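Protein YibA (Escherichia coli, PDB 1OYZ) is of unknown function but forms a helical solenoid, probably of HEAT-like repeats, and may have oxidoreductase activity. Local coordinates at residues A[78-92]-A[115-129]. Sequence-based numbering, arbitrary orientation.
Sequences LGQIKICKKCEDNVF and TAQRCKKNPIYSPKI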
loop_
_atom_site.group_PDB
_atom_site.type_symbol
_atom_site.label_atom_id
_atom_site.label_comp_id
_atom_site.label_asym_id
_atom_site.label_seq_id
_atom_site.Cartn_x
_atom_site.Cartn_y
_atom_site.Cartn_z
ATOM N N LEU A 78 12.469 0.107 -14.642
ATOM C CA LEU A 78 13.521 -0.501 -13.840
ATOM C C LEU A 78 13.027 -1.240 -12.589
ATOM O O LEU A 78 13.707 -2.116 -12.075
ATOM C CB LEU A 78 14.532 0.597 -13.468
ATOM C CG LEU A 78 15.929 0.616 -14.119
ATOM C CD1 LEU A 78 15.898 0.009 -15.493
ATOM C CD2 LEU A 78 16.484 2.035 -14.154
ATOM N N GLY A 79 11.846 -0.905 -12.099
ATOM C CA GLY A 79 11.362 -1.596 -10.910
ATOM C C GLY A 79 10.909 -3.039 -11.116
ATOM O O GLY A 79 10.889 -3.828 -10.168
ATOM N N GLN A 80 10.553 -3.413 -12.341
ATOM C CA GLN A 80 10.095 -4.782 -12.565
ATOM C C GLN A 80 10.761 -5.575 -13.710
ATOM O O GLN A 80 10.622 -6.793 -13.788
ATOM C CB GLN A 80 8.564 -4.758 -12.723
ATOM C CG GLN A 80 7.843 -4.344 -11.429
ATOM C CD GLN A 80 6.398 -3.936 -11.645
ATOM O OE1 GLN A 80 5.547 -4.771 -11.942
ATOM N NE2 GLN A 80 6.114 -2.641 -11.504
ATOM N N ILE A 81 11.494 -4.890 -14.582
ATOM C CA ILE A 81 12.170 -5.533 -15.703
ATOM C C ILE A 81 13.245 -6.491 -15.176
ATOM O O ILE A 81 13.827 -6.263 -14.111
ATOM C CB ILE A 81 12.835 -4.462 -16.604
ATOM C CG1 ILE A 81 13.129 -5.025 -18.004
ATOM C CG2 ILE A 81 14.128 -3.971 -15.955
ATOM C CD1 ILE A 81 13.484 -3.931 -19.037
ATOM N N LYS A 82 13.500 -7.571 -15.910
ATOM C CA LYS A 82 14.539 -8.508 -15.501
ATOM C C LYS A 82 15.915 -7.912 -15.834
ATOM O O LYS A 82 16.100 -7.291 -16.883
ATOM C CB LYS A 82 14.349 -9.856 -16.201
ATOM C CG LYS A 82 13.204 -10.680 -15.611
ATOM C CD LYS A 82 13.193 -12.102 -16.165
ATOM C CE LYS A 82 12.500 -13.062 -15.216
ATOM N NZ LYS A 82 12.851 -14.466 -15.575
ATOM N N ILE A 83 16.864 -8.080 -14.922
ATOM C CA ILE A 83 18.213 -7.557 -15.107
ATOM C C ILE A 83 19.249 -8.560 -14.653
ATOM O O ILE A 83 19.079 -9.235 -13.638
ATOM C CB ILE A 83 18.462 -6.261 -14.297
ATOM C CG1 ILE A 83 18.247 -6.535 -12.817
ATOM C CG2 ILE A 83 17.547 -5.131 -14.803
ATOM C CD1 ILE A 83 18.373 -5.308 -11.943
ATOM N N CYS A 84 20.332 -8.639 -15.407
ATOM C CA CYS A 84 21.407 -9.547 -15.080
ATOM C C CYS A 84 21.868 -9.341 -13.649
ATOM O O CYS A 84 21.654 -8.284 -13.037
ATOM C CB CYS A 84 22.561 -9.315 -16.033
ATOM S SG CYS A 84 22.808 -7.557 -16.294
ATOM N N LYS A 85 22.514 -10.368 -13.126
ATOM C CA LYS A 85 23.007 -10.353 -11.766
ATOM C C LYS A 85 24.125 -9.329 -11.597
ATOM O O LYS A 85 24.392 -8.881 -10.491
ATOM C CB LYS A 85 23.530 -11.740 -11.398
ATOM C CG LYS A 85 23.214 -12.158 -9.977
ATOM C CD LYS A 85 21.775 -12.624 -9.876
ATOM C CE LYS A 85 21.582 -13.916 -10.667
ATOM N NZ LYS A 85 20.149 -14.328 -10.768
ATOM N N LYS A 86 24.766 -8.955 -12.697
ATOM C CA LYS A 86 25.865 -8.013 -12.614
ATOM C C LYS A 86 25.492 -6.564 -12.803
ATOM O O LYS A 86 26.359 -5.692 -12.853
ATOM C CB LYS A 86 26.964 -8.395 -13.604
ATOM C CG LYS A 86 28.167 -9.007 -12.902
ATOM C CD LYS A 86 27.735 -10.189 -12.024
ATOM C CE LYS A 86 28.804 -10.589 -11.017
ATOM N NZ LYS A 86 28.343 -11.740 -10.190
ATOM N N CYS A 87 24.202 -6.303 -12.915
ATOM C CA CYS A 87 23.746 -4.941 -13.085
ATOM C C CYS A 87 22.726 -4.618 -12.023
ATOM O O CYS A 87 22.381 -3.465 -11.838
ATOM C CB CYS A 87 23.115 -4.748 -14.467
ATOM S SG CYS A 87 24.268 -4.551 -15.846
ATOM N N GLU A 88 22.253 -5.642 -11.330
ATOM C CA GLU A 88 21.234 -5.474 -10.301
ATOM C C GLU A 88 21.599 -4.436 -9.228
ATOM O O GLU A 88 20.819 -3.531 -8.948
ATOM C CB GLU A 88 20.926 -6.833 -9.655
ATOM C CG GLU A 88 19.512 -6.934 -9.091
ATOM C CD GLU A 88 19.199 -8.275 -8.410
ATOM O OE1 GLU A 88 18.133 -8.356 -7.765
ATOM O OE2 GLU A 88 19.993 -9.240 -8.516
ATOM N N ASP A 89 22.782 -4.555 -8.633
ATOM C CA ASP A 89 23.186 -3.591 -7.618
ATOM C C ASP A 89 23.216 -2.168 -8.160
ATOM O O ASP A 89 22.735 -1.244 -7.502
ATOM C CB ASP A 89 24.558 -3.944 -7.038
ATOM C CG ASP A 89 24.494 -5.103 -6.049
ATOM O OD1 ASP A 89 23.445 -5.294 -5.395
ATOM O OD2 ASP A 89 25.507 -5.811 -5.903
ATOM N N ASN A 90 23.776 -1.993 -9.357
ATOM C CA ASN A 90 23.854 -0.669 -9.960
ATOM C C ASN A 90 22.457 -0.082 -10.206
ATOM O O ASN A 90 22.239 1.112 -10.006
ATOM C CB ASN A 90 24.645 -0.703 -11.278
ATOM C CG ASN A 90 26.139 -1.026 -11.073
ATOM O OD1 ASN A 90 26.971 -0.788 -11.963
ATOM N ND2 ASN A 90 26.480 -1.576 -9.900
ATOM N N VAL A 91 21.510 -0.912 -10.635
ATOM C CA VAL A 91 20.172 -0.408 -10.887
ATOM C C VAL A 91 19.524 -0.027 -9.568
ATOM O O VAL A 91 18.900 1.021 -9.448
ATOM C CB VAL A 91 19.317 -1.457 -11.675
ATOM C CG1 VAL A 91 17.811 -1.087 -11.625
ATOM C CG2 VAL A 91 19.783 -1.498 -13.132
ATOM N N PHE A 92 19.691 -0.867 -8.570
ATOM C CA PHE A 92 19.128 -0.546 -7.287
ATOM C C PHE A 92 19.696 0.806 -6.827
ATOM O O PHE A 92 18.956 1.710 -6.447
ATOM C CB PHE A 92 19.479 -1.604 -6.273
ATOM C CG PHE A 92 18.887 -1.341 -4.968
ATOM C CD1 PHE A 92 17.576 -1.700 -4.712
ATOM C CD2 PHE A 92 19.586 -0.625 -4.022
ATOM C CE1 PHE A 92 16.973 -1.350 -3.531
ATOM C CE2 PHE A 92 18.979 -0.270 -2.834
ATOM C CZ PHE A 92 17.674 -0.627 -2.587
ATOM N N THR A 115 12.194 0.596 -5.914
ATOM C CA THR A 115 13.179 -0.072 -5.036
ATOM C C THR A 115 12.454 -1.164 -4.224
ATOM O O THR A 115 13.065 -2.175 -3.837
ATOM C CB THR A 115 13.922 0.866 -3.980
ATOM O OG1 THR A 115 12.962 1.443 -3.086
ATOM C CG2 THR A 115 14.768 1.980 -4.662
ATOM N N ALA A 116 11.162 -0.958 -3.972
ATOM C CA ALA A 116 10.353 -1.923 -3.218
ATOM C C ALA A 116 10.202 -3.189 -4.073
ATOM O O ALA A 116 10.410 -4.305 -3.594
ATOM C CB ALA A 116 8.965 -1.322 -2.895
ATOM N N GLN A 117 9.854 -2.989 -5.345
ATOM C CA GLN A 117 9.703 -4.087 -6.278
ATOM C C GLN A 117 10.986 -4.917 -6.280
ATOM O O GLN A 117 10.955 -6.132 -6.089
ATOM C CB GLN A 117 9.482 -3.564 -7.684
ATOM C CG GLN A 117 8.329 -2.616 -7.854
ATOM C CD GLN A 117 6.992 -3.312 -7.865
ATOM O OE1 GLN A 117 6.049 -2.842 -8.502
ATOM N NE2 GLN A 117 6.893 -4.431 -7.152
ATOM N N ARG A 118 12.115 -4.249 -6.488
ATOM C CA ARG A 118 13.396 -4.941 -6.545
ATOM C C ARG A 118 13.751 -5.671 -5.244
ATOM O O ARG A 118 14.341 -6.752 -5.270
ATOM C CB ARG A 118 14.519 -3.955 -6.920
ATOM C CG ARG A 118 14.264 -3.151 -8.205
ATOM C CD ARG A 118 15.386 -3.325 -9.247
ATOM N NE ARG A 118 15.566 -4.734 -9.597
ATOM C CZ ARG A 118 15.075 -5.334 -10.676
ATOM N NH1 ARG A 118 14.362 -4.658 -11.568
ATOM N NH2 ARG A 118 15.270 -6.640 -10.846
ATOM N N CYS A 119 13.389 -5.093 -4.104
ATOM C CA CYS A 119 13.700 -5.724 -2.830
ATOM C C CYS A 119 12.904 -7.022 -2.679
ATOM O O CYS A 119 13.434 -8.066 -2.264
ATOM C CB CYS A 119 13.374 -4.779 -1.678
ATOM S SG CYS A 119 13.927 -5.361 -0.042
ATOM N N LYS A 120 11.629 -6.966 -3.024
ATOM C CA LYS A 120 10.823 -8.156 -2.909
ATOM C C LYS A 120 11.475 -9.298 -3.698
ATOM O O LYS A 120 11.556 -10.424 -3.203
ATOM C CB LYS A 120 9.417 -7.885 -3.413
ATOM C CG LYS A 120 8.428 -8.913 -2.947
ATOM C CD LYS A 120 7.026 -8.520 -3.355
ATOM C CE LYS A 120 5.996 -9.460 -2.752
ATOM N NZ LYS A 120 4.617 -9.013 -3.110
ATOM N N LYS A 121 11.959 -9.012 -4.906
ATOM C CA LYS A 121 12.601 -10.050 -5.703
ATOM C C LYS A 121 13.997 -10.436 -5.174
ATOM O O LYS A 121 14.526 -11.498 -5.501
ATOM C CB LYS A 121 12.735 -9.621 -7.174
ATOM C CG LYS A 121 11.421 -9.263 -7.889
ATOM C CD LYS A 121 11.532 -9.527 -9.398
ATOM C CE LYS A 121 11.039 -8.360 -10.264
ATOM N NZ LYS A 121 11.813 -7.097 -10.044
ATOM N N ASN A 122 14.603 -9.574 -4.365
ATOM C CA ASN A 122 15.924 -9.872 -3.850
ATOM C C ASN A 122 16.113 -9.060 -2.578
ATOM O O ASN A 122 16.567 -7.911 -2.603
ATOM C CB ASN A 122 16.992 -9.536 -4.898
ATOM C CG ASN A 122 18.377 -10.032 -4.505
ATOM O OD1 ASN A 122 19.358 -9.825 -5.227
ATOM N ND2 ASN A 122 18.465 -10.690 -3.351
ATOM N N PRO A 123 15.744 -9.662 -1.442
ATOM C CA PRO A 123 15.805 -9.128 -0.081
ATOM C C PRO A 123 17.165 -8.582 0.371
ATOM O O PRO A 123 17.247 -7.919 1.395
ATOM C CB PRO A 123 15.358 -10.314 0.760
ATOM C CG PRO A 123 14.414 -11.014 -0.139
ATOM C CD PRO A 123 15.126 -11.003 -1.447
ATOM N N ILE A 124 18.241 -8.866 -0.353
ATOM C CA ILE A 124 19.526 -8.345 0.083
ATOM C C ILE A 124 19.481 -6.822 0.233
ATOM O O ILE A 124 20.313 -6.237 0.934
ATOM C CB ILE A 124 20.668 -8.682 -0.901
ATOM C CG1 ILE A 124 20.423 -7.984 -2.253
ATOM C CG2 ILE A 124 20.810 -10.198 -1.037
ATOM C CD1 ILE A 124 21.610 -8.046 -3.230
ATOM N N TYR A 125 18.514 -6.192 -0.431
ATOM C CA TYR A 125 18.362 -4.739 -0.408
ATOM C C TYR A 125 17.552 -4.159 0.758
ATOM O O TYR A 125 17.454 -2.941 0.899
ATOM C CB TYR A 125 17.749 -4.275 -1.748
ATOM C CG TYR A 125 18.576 -4.640 -2.973
ATOM C CD1 TYR A 125 19.904 -4.217 -3.092
ATOM C CD2 TYR A 125 18.043 -5.438 -4.002
ATOM C CE1 TYR A 125 20.688 -4.581 -4.196
ATOM C CE2 TYR A 125 18.826 -5.810 -5.114
ATOM C CZ TYR A 125 20.148 -5.374 -5.197
ATOM O OH TYR A 125 20.944 -5.714 -6.270
ATOM N N SER A 126 17.000 -5.030 1.600
ATOM C CA SER A 126 16.165 -4.616 2.730
ATOM C C SER A 126 16.800 -3.574 3.639
ATOM O O SER A 126 16.221 -2.514 3.870
ATOM C CB SER A 126 15.744 -5.837 3.535
ATOM O OG SER A 126 15.093 -6.750 2.663
ATOM N N PRO A 127 17.991 -3.863 4.163
ATOM C CA PRO A 127 18.674 -2.903 5.039
ATOM C C PRO A 127 18.655 -1.508 4.393
ATOM O O PRO A 127 18.298 -0.521 5.034
ATOM C CB PRO A 127 20.095 -3.480 5.141
ATOM C CG PRO A 127 19.857 -4.969 5.059
ATOM C CD PRO A 127 18.808 -5.077 3.960
ATOM N N LYS A 128 19.027 -1.428 3.121
ATOM C CA LYS A 128 19.028 -0.146 2.424
ATOM C C LYS A 128 17.641 0.465 2.287
ATOM O O LYS A 128 17.498 1.684 2.358
ATOM C CB LYS A 128 19.682 -0.291 1.058
ATOM C CG LYS A 128 21.186 -0.272 1.148
ATOM C CD LYS A 128 21.804 -0.956 -0.045
ATOM C CE LYS A 128 23.307 -0.822 -0.030
ATOM N NZ LYS A 128 23.687 0.579 -0.359
ATOM N N ILE A 129 16.625 -0.369 2.083
ATOM C CA ILE A 129 15.255 0.119 1.986
ATOM C C ILE A 129 14.861 0.791 3.306
ATOM O O ILE A 129 14.145 1.798 3.329
ATOM C CB ILE A 129 14.260 -1.025 1.733
ATOM C CG1 ILE A 129 14.354 -1.496 0.280
ATOM C CG2 ILE A 129 12.836 -0.540 2.006
ATOM C CD1 ILE A 129 13.690 -0.557 -0.726
HETATM O O HOH W 1 15.611 -8.957 -12.430
#
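R118 against L78 and I81, and Y125 against F92, pack the link between helices 105-121 and 126-136 beside the one between helices 68-80 and 88-101. R118, long and bent at chi2 and chi3, carries its guanidinium to the C-terminal end of helix 68-80, where NH1 donates to L78 O (2.7 Å) and, more nearly straight at 163°, to I81 O (3.1 Å). Both carbonyls lie near the guanidinium plane, while the branched I83 lays CD1 over one face, 3.5 Å from R118 CZ. NH2 makes a weak bond to a water that also accepts from I83 N. A leucine in place of R118 would probably leave the L78 and I81 carbonyls without this donor and let the 81-83 link shift. Further along, CG of F92 stands anti to the backbone N (chi1 -178°), which swings the ring toward helix 126-136; flat and apolar, it lies against Y125 in an offset stack, planes 4° apart, its rim meeting I129 CD1. Y125 suits its place because its OH reaches past this stack to donate to D89 OD1 (2.7 Å), from above the carboxylate plane. Side-by-side packing of successive antiparallel helices and their connecting turns underlies HEAT-like alpha solenoids, consistent with this chain's HEAT-repeat family.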